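Local coordinates for BRAMP domain protein (Streptomyces davawensis, PDB 5MLD), which replaces the C-8 methyl group of riboflavin-5'-phosphate with an amino group taken from glutamate, a step in roseoflavin biosynthesis, at residues Y154-G166 and H182-T196. Numbering follows the deposited sequence.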
ATOM      1  N   TYR A 154     -14.880 -13.832   1.090  1.00 18.92           N
ATOM      2  CA  TYR A 154     -14.122 -14.462   2.162  1.00 17.67           C
ATOM      3  C   TYR A 154     -14.210 -13.670   3.457  1.00 19.70           C
ATOM      4  O   TYR A 154     -14.178 -12.438   3.458  1.00 21.37           O
ATOM      5  CB  TYR A 154     -12.644 -14.617   1.764  1.00 18.44           C
ATOM      6  CG  TYR A 154     -12.429 -15.701   0.741  1.00 18.46           C
ATOM      7  CD1 TYR A 154     -12.245 -17.022   1.136  1.00 15.69           C
ATOM      8  CD2 TYR A 154     -12.401 -15.403  -0.621  1.00 17.29           C
ATOM      9  CE1 TYR A 154     -12.065 -18.025   0.204  1.00 16.48           C
ATOM     10  CE2 TYR A 154     -12.219 -16.404  -1.562  1.00 16.18           C
ATOM     11  CZ  TYR A 154     -12.057 -17.716  -1.134  1.00 15.59           C
ATOM     12  OH  TYR A 154     -11.885 -18.721  -2.056  1.00 19.79           O
ATOM     13  N   SER A 155     -14.298 -14.393   4.567  1.00 17.71           N
ATOM     14  CA  SER A 155     -14.160 -13.817   5.898  1.00 17.38           C
ATOM     15  C   SER A 155     -12.746 -14.059   6.402  1.00 19.15           C
ATOM     16  O   SER A 155     -12.140 -15.100   6.121  1.00 18.15           O
ATOM     17  CB  SER A 155     -15.159 -14.434   6.878  1.00 19.35           C
ATOM     18  OG  SER A 155     -16.484 -14.200   6.444  1.00 19.84           O
ATOM     19  N   VAL A 156     -12.226 -13.102   7.156  1.00 20.08           N
ATOM     20  CA  VAL A 156     -10.852 -13.147   7.628  1.00 18.53           C
ATOM     21  C   VAL A 156     -10.887 -13.146   9.150  1.00 15.56           C
ATOM     22  O   VAL A 156     -11.378 -12.187   9.754  1.00 18.93           O
ATOM     23  CB  VAL A 156     -10.033 -11.963   7.090  1.00 18.83           C
ATOM     24  CG1 VAL A 156      -8.551 -12.111   7.467  1.00 20.83           C
ATOM     25  CG2 VAL A 156     -10.192 -11.884   5.576  1.00 20.58           C
ATOM     26  N   PRO A 157     -10.384 -14.186   9.805  1.00 18.60           N
ATOM     27  CA  PRO A 157     -10.314 -14.196  11.258  1.00 18.70           C
ATOM     28  C   PRO A 157      -9.185 -13.298  11.729  1.00 17.65           C
ATOM     29  O   PRO A 157      -8.408 -12.800  10.901  1.00 18.49           O
ATOM     30  CB  PRO A 157     -10.029 -15.672  11.581  1.00 19.37           C
ATOM     31  CG  PRO A 157      -9.254 -16.157  10.393  1.00 19.25           C
ATOM     32  CD  PRO A 157      -9.699 -15.345   9.199  1.00 16.46           C
ATOM     33  N   PRO A 158      -9.061 -13.050  13.030  1.00 20.45           N
ATOM     34  CA  PRO A 158      -7.879 -12.337  13.522  1.00 17.78           C
ATOM     35  C   PRO A 158      -6.631 -13.172  13.333  1.00 16.34           C
ATOM     36  O   PRO A 158      -6.678 -14.406  13.289  1.00 17.43           O
ATOM     37  CB  PRO A 158      -8.167 -12.141  15.013  1.00 19.24           C
ATOM     38  CG  PRO A 158      -9.093 -13.260  15.346  1.00 20.29           C
ATOM     39  CD  PRO A 158      -9.970 -13.409  14.135  1.00 19.37           C
ATOM     40  N   ASN A 159      -5.506 -12.469  13.203  1.00 18.37           N
ATOM     41  CA  ASN A 159      -4.193 -13.092  13.082  1.00 17.56           C
ATOM     42  C   ASN A 159      -4.189 -14.136  11.965  1.00 16.18           C
ATOM     43  O   ASN A 159      -3.704 -15.258  12.115  1.00 20.20           O
ATOM     44  CB  ASN A 159      -3.770 -13.674  14.431  1.00 17.37           C
ATOM     45  CG  ASN A 159      -3.757 -12.612  15.531  1.00 24.25           C
ATOM     46  OD1 ASN A 159      -4.558 -12.651  16.455  1.00 20.37           O
ATOM     47  ND2 ASN A 159      -2.863 -11.633  15.403  1.00 19.46           N
ATOM     48  N   ALA A 160      -4.758 -13.750  10.827  1.00 19.25           N
ATOM     49  CA  ALA A 160      -4.932 -14.656   9.705  1.00 20.85           C
ATOM     50  C   ALA A 160      -3.738 -14.702   8.761  1.00 19.13           C
ATOM     51  O   ALA A 160      -3.778 -15.479   7.806  1.00 17.78           O
ATOM     52  CB  ALA A 160      -6.169 -14.265   8.903  1.00 19.54           C
ATOM     53  N   ALA A 161      -2.698 -13.890   8.981  1.00 19.82           N
ATOM     54  CA  ALA A 161      -1.551 -13.813   8.076  1.00 23.63           C
ATOM     55  C   ALA A 161      -0.275 -14.148   8.836  1.00 20.85           C
ATOM     56  O   ALA A 161       0.093 -13.430   9.774  1.00 24.97           O
ATOM     57  CB  ALA A 161      -1.442 -12.420   7.458  1.00 22.60           C
ATOM     58  N   ALA A 162       0.398 -15.231   8.432  1.00 19.79           N
ATOM     59  CA  ALA A 162       1.670 -15.646   9.013  1.00 17.60           C
ATOM     60  C   ALA A 162       2.777 -15.514   7.972  1.00 16.75           C
ATOM     61  O   ALA A 162       2.545 -15.732   6.783  1.00 18.49           O
ATOM     62  CB  ALA A 162       1.604 -17.088   9.507  1.00 20.19           C
ATOM     63  N   TYR A 163       3.990 -15.179   8.422  1.00 17.13           N
ATOM     64  CA  TYR A 163       5.019 -14.783   7.468  1.00 17.07           C
ATOM     65  C   TYR A 163       6.399 -14.959   8.085  1.00 17.85           C
ATOM     66  O   TYR A 163       6.550 -15.064   9.307  1.00 17.01           O
ATOM     67  CB  TYR A 163       4.807 -13.327   7.010  1.00 14.23           C
ATOM     68  CG  TYR A 163       4.875 -12.353   8.153  1.00 18.10           C
ATOM     69  CD1 TYR A 163       3.748 -12.049   8.892  1.00 19.52           C
ATOM     70  CD2 TYR A 163       6.076 -11.756   8.518  1.00 16.57           C
ATOM     71  CE1 TYR A 163       3.805 -11.192   9.951  1.00 20.38           C
ATOM     72  CE2 TYR A 163       6.143 -10.876   9.583  1.00 17.24           C
ATOM     73  CZ  TYR A 163       4.998 -10.611  10.304  1.00 17.36           C
ATOM     74  OH  TYR A 163       5.020  -9.757  11.377  1.00 21.79           O
ATOM     75  N   TRP A 164       7.409 -14.982   7.210  1.00 16.20           N
ATOM     76  CA  TRP A 164       8.804 -14.900   7.604  1.00 16.79           C
ATOM     77  C   TRP A 164       9.473 -13.788   6.804  1.00 14.71           C
ATOM     78  O   TRP A 164       9.223 -13.637   5.611  1.00 14.83           O
ATOM     79  CB  TRP A 164       9.549 -16.228   7.360  1.00 11.82           C
ATOM     80  CG  TRP A 164      10.987 -16.206   7.853  1.00 17.09           C
ATOM     81  CD1 TRP A 164      11.432 -16.593   9.082  1.00 18.85           C
ATOM     82  CD2 TRP A 164      12.144 -15.783   7.119  1.00 17.35           C
ATOM     83  NE1 TRP A 164      12.789 -16.430   9.172  1.00 17.25           N
ATOM     84  CE2 TRP A 164      13.260 -15.947   7.971  1.00 17.07           C
ATOM     85  CE3 TRP A 164      12.348 -15.298   5.822  1.00 16.53           C
ATOM     86  CZ2 TRP A 164      14.567 -15.625   7.575  1.00 18.70           C
ATOM     87  CZ3 TRP A 164      13.649 -14.977   5.420  1.00 13.93           C
ATOM     88  CH2 TRP A 164      14.743 -15.143   6.294  1.00 15.09           C
ATOM     89  N   LEU A 165      10.309 -13.014   7.479  1.00 16.94           N
ATOM     90  CA  LEU A 165      11.166 -12.013   6.863  1.00 14.91           C
ATOM     91  C   LEU A 165      12.486 -12.008   7.611  1.00 18.27           C
ATOM     92  O   LEU A 165      12.513 -12.200   8.830  1.00 14.12           O
ATOM     93  CB  LEU A 165      10.573 -10.585   6.934  1.00 16.51           C
ATOM     94  CG  LEU A 165       9.163 -10.344   6.395  1.00 12.10           C
ATOM     95  CD1 LEU A 165       8.797  -8.936   6.847  1.00 15.15           C
ATOM     96  CD2 LEU A 165       9.105 -10.507   4.892  1.00 13.74           C
ATOM     97  N   GLY A 166      13.579 -11.770   6.887  1.00 15.96           N
ATOM     98  CA  GLY A 166      14.822 -11.422   7.537  1.00 15.80           C
ATOM     99  C   GLY A 166      14.946  -9.920   7.801  1.00 20.04           C
ATOM    100  O   GLY A 166      13.995  -9.147   7.616  1.00 16.14           O
ATOM    101  N   HIS A 182      12.095 -20.224  13.463  1.00 18.70           N
ATOM    102  CA  HIS A 182      11.853 -18.829  13.810  1.00 19.08           C
ATOM    103  C   HIS A 182      10.586 -18.768  14.661  1.00 18.31           C
ATOM    104  O   HIS A 182       9.485 -19.054  14.175  1.00 18.96           O
ATOM    105  CB  HIS A 182      11.743 -17.973  12.549  1.00 16.86           C
ATOM    106  CG  HIS A 182      11.882 -16.506  12.797  1.00 19.34           C
ATOM    107  ND1 HIS A 182      13.006 -15.952  13.372  1.00 21.74           N
ATOM    108  CD2 HIS A 182      11.028 -15.481  12.568  1.00 15.17           C
ATOM    109  CE1 HIS A 182      12.840 -14.644  13.479  1.00 22.67           C
ATOM    110  NE2 HIS A 182      11.652 -14.333  12.986  1.00 22.25           N
ATOM    111  N   PHE A 183      10.754 -18.386  15.932  1.00 17.82           N
ATOM    112  CA  PHE A 183       9.665 -18.447  16.906  1.00 20.28           C
ATOM    113  C   PHE A 183       8.465 -17.640  16.441  1.00 21.58           C
ATOM    114  O   PHE A 183       7.326 -18.119  16.477  1.00 18.53           O
ATOM    115  CB  PHE A 183      10.152 -17.932  18.273  1.00 15.13           C
ATOM    116  CG  PHE A 183       9.046 -17.722  19.285  1.00 21.74           C
ATOM    117  CD1 PHE A 183       8.418 -18.810  19.880  1.00 20.81           C
ATOM    118  CD2 PHE A 183       8.639 -16.442  19.639  1.00 20.10           C
ATOM    119  CE1 PHE A 183       7.382 -18.626  20.811  1.00 18.84           C
ATOM    120  CE2 PHE A 183       7.614 -16.243  20.578  1.00 24.83           C
ATOM    121  CZ  PHE A 183       6.989 -17.346  21.167  1.00 19.01           C
ATOM    122  N   HIS A 184       8.701 -16.400  16.010  1.00 17.06           N
ATOM    123  CA  HIS A 184       7.584 -15.525  15.686  1.00 17.87           C
ATOM    124  C   HIS A 184       6.771 -16.090  14.525  1.00 19.48           C
ATOM    125  O   HIS A 184       5.535 -16.140  14.594  1.00 18.06           O
ATOM    126  CB  HIS A 184       8.110 -14.121  15.379  1.00 13.57           C
ATOM    127  CG  HIS A 184       7.034 -13.089  15.233  1.00 14.88           C
ATOM    128  ND1 HIS A 184       6.471 -12.441  16.312  1.00 17.49           N
ATOM    129  CD2 HIS A 184       6.420 -12.590  14.133  1.00 18.05           C
ATOM    130  CE1 HIS A 184       5.570 -11.574  15.884  1.00 14.03           C
ATOM    131  NE2 HIS A 184       5.518 -11.648  14.564  1.00 21.63           N
ATOM    132  N   THR A 185       7.451 -16.578  13.479  1.00 16.07           N
ATOM    133  CA  THR A 185       6.747 -17.200  12.357  1.00 14.58           C
ATOM    134  C   THR A 185       5.993 -18.443  12.812  1.00 16.55           C
ATOM    135  O   THR A 185       4.830 -18.649  12.449  1.00 17.67           O
ATOM    136  CB  THR A 185       7.729 -17.557  11.242  1.00 16.75           C
ATOM    137  OG1 THR A 185       8.356 -16.356  10.777  1.00 15.98           O
ATOM    138  CG2 THR A 185       7.018 -18.225  10.067  1.00 18.11           C
ATOM    139  N   ASN A 186       6.643 -19.283  13.611  1.00 16.70           N
ATOM    140  CA  ASN A 186       5.996 -20.527  14.008  1.00 19.18           C
ATOM    141  C   ASN A 186       4.764 -20.257  14.857  1.00 20.42           C
ATOM    142  O   ASN A 186       3.741 -20.945  14.720  1.00 18.70           O
ATOM    143  CB  ASN A 186       6.987 -21.424  14.738  1.00 18.60           C
ATOM    144  CG  ASN A 186       7.854 -22.215  13.775  1.00 16.80           C
ATOM    145  OD1 ASN A 186       7.410 -22.564  12.672  1.00 19.08           O
ATOM    146  ND2 ASN A 186       9.089 -22.506  14.183  1.00 19.77           N
ATOM    147  N   LYS A 187       4.811 -19.231  15.696  1.00 17.52           N
ATOM    148  CA  LYS A 187       3.620 -18.952  16.490  1.00 16.50           C
ATOM    149  C   LYS A 187       2.532 -18.318  15.627  1.00 18.46           C
ATOM    150  O   LYS A 187       1.354 -18.655  15.779  1.00 16.83           O
ATOM    151  CB  LYS A 187       3.967 -18.094  17.715  1.00 25.25           C
ATOM    152  CG  LYS A 187       3.694 -16.602  17.652  1.00 27.08           C
ATOM    153  CD  LYS A 187       4.140 -15.938  18.962  1.00 24.92           C
ATOM    154  CE  LYS A 187       4.197 -14.425  18.862  1.00 23.63           C
ATOM    155  NZ  LYS A 187       4.870 -13.832  20.059  1.00 21.61           N
ATOM    156  N   LEU A 188       2.901 -17.460  14.658  1.00 15.80           N
ATOM    157  CA  LEU A 188       1.878 -16.905  13.770  1.00 19.42           C
ATOM    158  C   LEU A 188       1.192 -17.994  12.938  1.00 17.81           C
ATOM    159  O   LEU A 188      -0.024 -17.936  12.715  1.00 17.09           O
ATOM    160  CB  LEU A 188       2.481 -15.839  12.847  1.00 16.89           C
ATOM    161  CG  LEU A 188       2.924 -14.540  13.543  1.00 19.42           C
ATOM    162  CD1 LEU A 188       3.221 -13.486  12.492  1.00 19.34           C
ATOM    163  CD2 LEU A 188       1.887 -14.007  14.537  1.00 21.84           C
ATOM    164  N   ILE A 189       1.951 -18.959  12.417  1.00 15.10           N
ATOM    165  CA  ILE A 189       1.327 -20.032  11.642  1.00 17.08           C
ATOM    166  C   ILE A 189       0.283 -20.750  12.491  1.00 20.28           C
ATOM    167  O   ILE A 189      -0.836 -21.031  12.032  1.00 18.61           O
ATOM    168  CB  ILE A 189       2.395 -21.006  11.106  1.00 18.60           C
ATOM    169  CG1 ILE A 189       3.238 -20.323  10.021  1.00 17.32           C
ATOM    170  CG2 ILE A 189       1.741 -22.242  10.515  1.00 20.98           C
ATOM    171  CD1 ILE A 189       4.417 -21.177   9.550  1.00 17.49           C
ATOM    172  N   ARG A 190       0.616 -21.010  13.753  1.00 19.01           N
ATOM    173  CA  ARG A 190      -0.317 -21.708  14.642  1.00 16.76           C
ATOM    174  C   ARG A 190      -1.570 -20.881  14.920  1.00 16.81           C
ATOM    175  O   ARG A 190      -2.684 -21.429  14.915  1.00 17.97           O
ATOM    176  CB  ARG A 190       0.381 -22.091  15.943  1.00 16.95           C
ATOM    177  CG  ARG A 190       1.413 -23.225  15.759  1.00 19.28           C
ATOM    178  CD  ARG A 190       2.181 -23.552  17.058  1.00 17.12           C
ATOM    179  NE  ARG A 190       3.044 -24.724  16.894  1.00 19.71           N
ATOM    180  CZ  ARG A 190       2.640 -25.988  17.022  1.00 26.46           C
ATOM    181  NH1 ARG A 190       1.377 -26.264  17.342  1.00 21.74           N
ATOM    182  NH2 ARG A 190       3.508 -26.983  16.851  1.00 22.36           N
ATOM    183  N   PHE A 191      -1.409 -19.575  15.170  1.00 16.77           N
ATOM    184  CA  PHE A 191      -2.557 -18.674  15.299  1.00 16.79           C
ATOM    185  C   PHE A 191      -3.456 -18.794  14.076  1.00 21.05           C
ATOM    186  O   PHE A 191      -4.680 -18.955  14.181  1.00 18.97           O
ATOM    187  CB  PHE A 191      -2.101 -17.206  15.421  1.00 18.35           C
ATOM    188  CG  PHE A 191      -1.377 -16.838  16.703  1.00 20.53           C
ATOM    189  CD1 PHE A 191      -1.156 -17.752  17.721  1.00 19.26           C
ATOM    190  CD2 PHE A 191      -0.930 -15.533  16.874  1.00 20.27           C
ATOM    191  CE1 PHE A 191      -0.494 -17.374  18.872  1.00 23.59           C
ATOM    192  CE2 PHE A 191      -0.270 -15.137  18.025  1.00 23.40           C
ATOM    193  CZ  PHE A 191      -0.048 -16.058  19.029  1.00 28.37           C
ATOM    194  N   MET A 192      -2.852 -18.683  12.895  1.00 16.65           N
ATOM    195  CA  MET A 192      -3.625 -18.636  11.665  1.00 19.16           C
ATOM    196  C   MET A 192      -4.415 -19.917  11.465  1.00 19.17           C
ATOM    197  O   MET A 192      -5.593 -19.870  11.100  1.00 17.73           O
ATOM    198  CB  MET A 192      -2.692 -18.383  10.482  1.00 16.57           C
ATOM    199  CG  MET A 192      -3.387 -18.168   9.166  1.00 26.74           C
ATOM    200  SD  MET A 192      -3.765 -19.698   8.289  1.00 36.59           S
ATOM    201  CE  MET A 192      -2.187 -20.538   8.274  1.00 22.36           C
ATOM    202  N   VAL A 193      -3.780 -21.075  11.684  1.00 16.51           N
ATOM    203  CA  VAL A 193      -4.480 -22.345  11.485  1.00 18.29           C
ATOM    204  C   VAL A 193      -5.625 -22.490  12.485  1.00 19.53           C
ATOM    205  O   VAL A 193      -6.745 -22.884  12.125  1.00 18.10           O
ATOM    206  CB  VAL A 193      -3.494 -23.516  11.591  1.00 21.52           C
ATOM    207  CG1 VAL A 193      -4.259 -24.860  11.616  1.00 18.18           C
ATOM    208  CG2 VAL A 193      -2.537 -23.463  10.418  1.00 17.10           C
ATOM    209  N   ALA A 194      -5.356 -22.190  13.753  1.00 16.85           N
ATOM    210  CA  ALA A 194      -6.399 -22.325  14.769  1.00 19.70           C
ATOM    211  C   ALA A 194      -7.593 -21.430  14.450  1.00 21.76           C
ATOM    212  O   ALA A 194      -8.751 -21.863  14.550  1.00 20.75           O
ATOM    213  CB  ALA A 194      -5.834 -21.999  16.150  1.00 18.79           C
ATOM    214  N   ASN A 195      -7.333 -20.190  14.041  1.00 17.60           N
ATOM    215  CA  ASN A 195      -8.421 -19.228  13.863  1.00 20.19           C
ATOM    216  C   ASN A 195      -9.169 -19.436  12.545  1.00 21.47           C
ATOM    217  O   ASN A 195     -10.403 -19.363  12.522  1.00 17.68           O
ATOM    218  CB  ASN A 195      -7.882 -17.792  13.946  1.00 15.49           C
ATOM    219  CG  ASN A 195      -7.461 -17.386  15.343  1.00 19.02           C
ATOM    220  OD1 ASN A 195      -7.767 -18.061  16.327  1.00 21.38           O
ATOM    221  ND2 ASN A 195      -6.773 -16.256  15.439  1.00 17.42           N
ATOM    222  N   THR A 196      -8.461 -19.702  11.430  1.00 17.86           N
ATOM    223  CA  THR A 196      -9.183 -20.010  10.193  1.00 19.33           C
ATOM    224  C   THR A 196     -10.021 -21.267  10.345  1.00 19.04           C
ATOM    225  O   THR A 196     -11.121 -21.352   9.792  1.00 18.44           O
ATOM    226  CB  THR A 196      -8.235 -20.179   9.005  1.00 18.88           C
ATOM    227  OG1 THR A 196      -7.255 -21.191   9.300  1.00 15.58           O
ATOM    228  CG2 THR A 196      -7.541 -18.867   8.720  1.00 16.86           C
TER
HETATM  229  O   HOH W   1      -1.019 -15.017  12.657  1.00 23.86           O
HETATM  230  O   HOH W   2       3.839  -9.436  13.896  1.00 33.24           O
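A162 turns its methyl toward the helix, where CB sits 3.5 Å from the backbone N of I189 and touches CB of L188 and CG1 of I189. The axis of strand 161-164 passes 7.0 Å from that of the 183-196 part of helix 183-205, nearly antiparallel at 159°, a close approach consistent with the small side chain. One turn nearer the helix start, OG1 of T185 donates to the backbone O of Y163 at 2.7 Å, tilted only slightly from the carbonyl plane. The same OG1 lies at the edge of the W164 indole, whose own edge is turned toward the face of H182 in an offset edge-to-face pair, planes at 76°. With CG anti to the backbone N (chi1 -176°), the indole reaches the helix start and crosses the side chain of H182, the N-cap residue, at about a right angle.

Strand 161-164 is the last in chain order of the flavodoxin-like sheet and pairs with strand 125-132; helix 183-205 packs against it. W164 also lies close to C132 of the FMN site.

L188 CD1 meets the Y163 ring at CE1, 3.5 Å away. Beyond it a water bridges Y163 OH and H184 NE2, and the phenol is also hydrogen-bonded to E135 of the third subunit. At the other end, ND2 of N195 donates to P158 O at 2.8 Å, approaching from above the carbonyl plane; Y123 of the second subunit bonds this ND2, while T210 there bonds OD1. P157 CG rests on CG2 of T196, whose hydroxyl donates to M192 O one turn back and also bonds Y32.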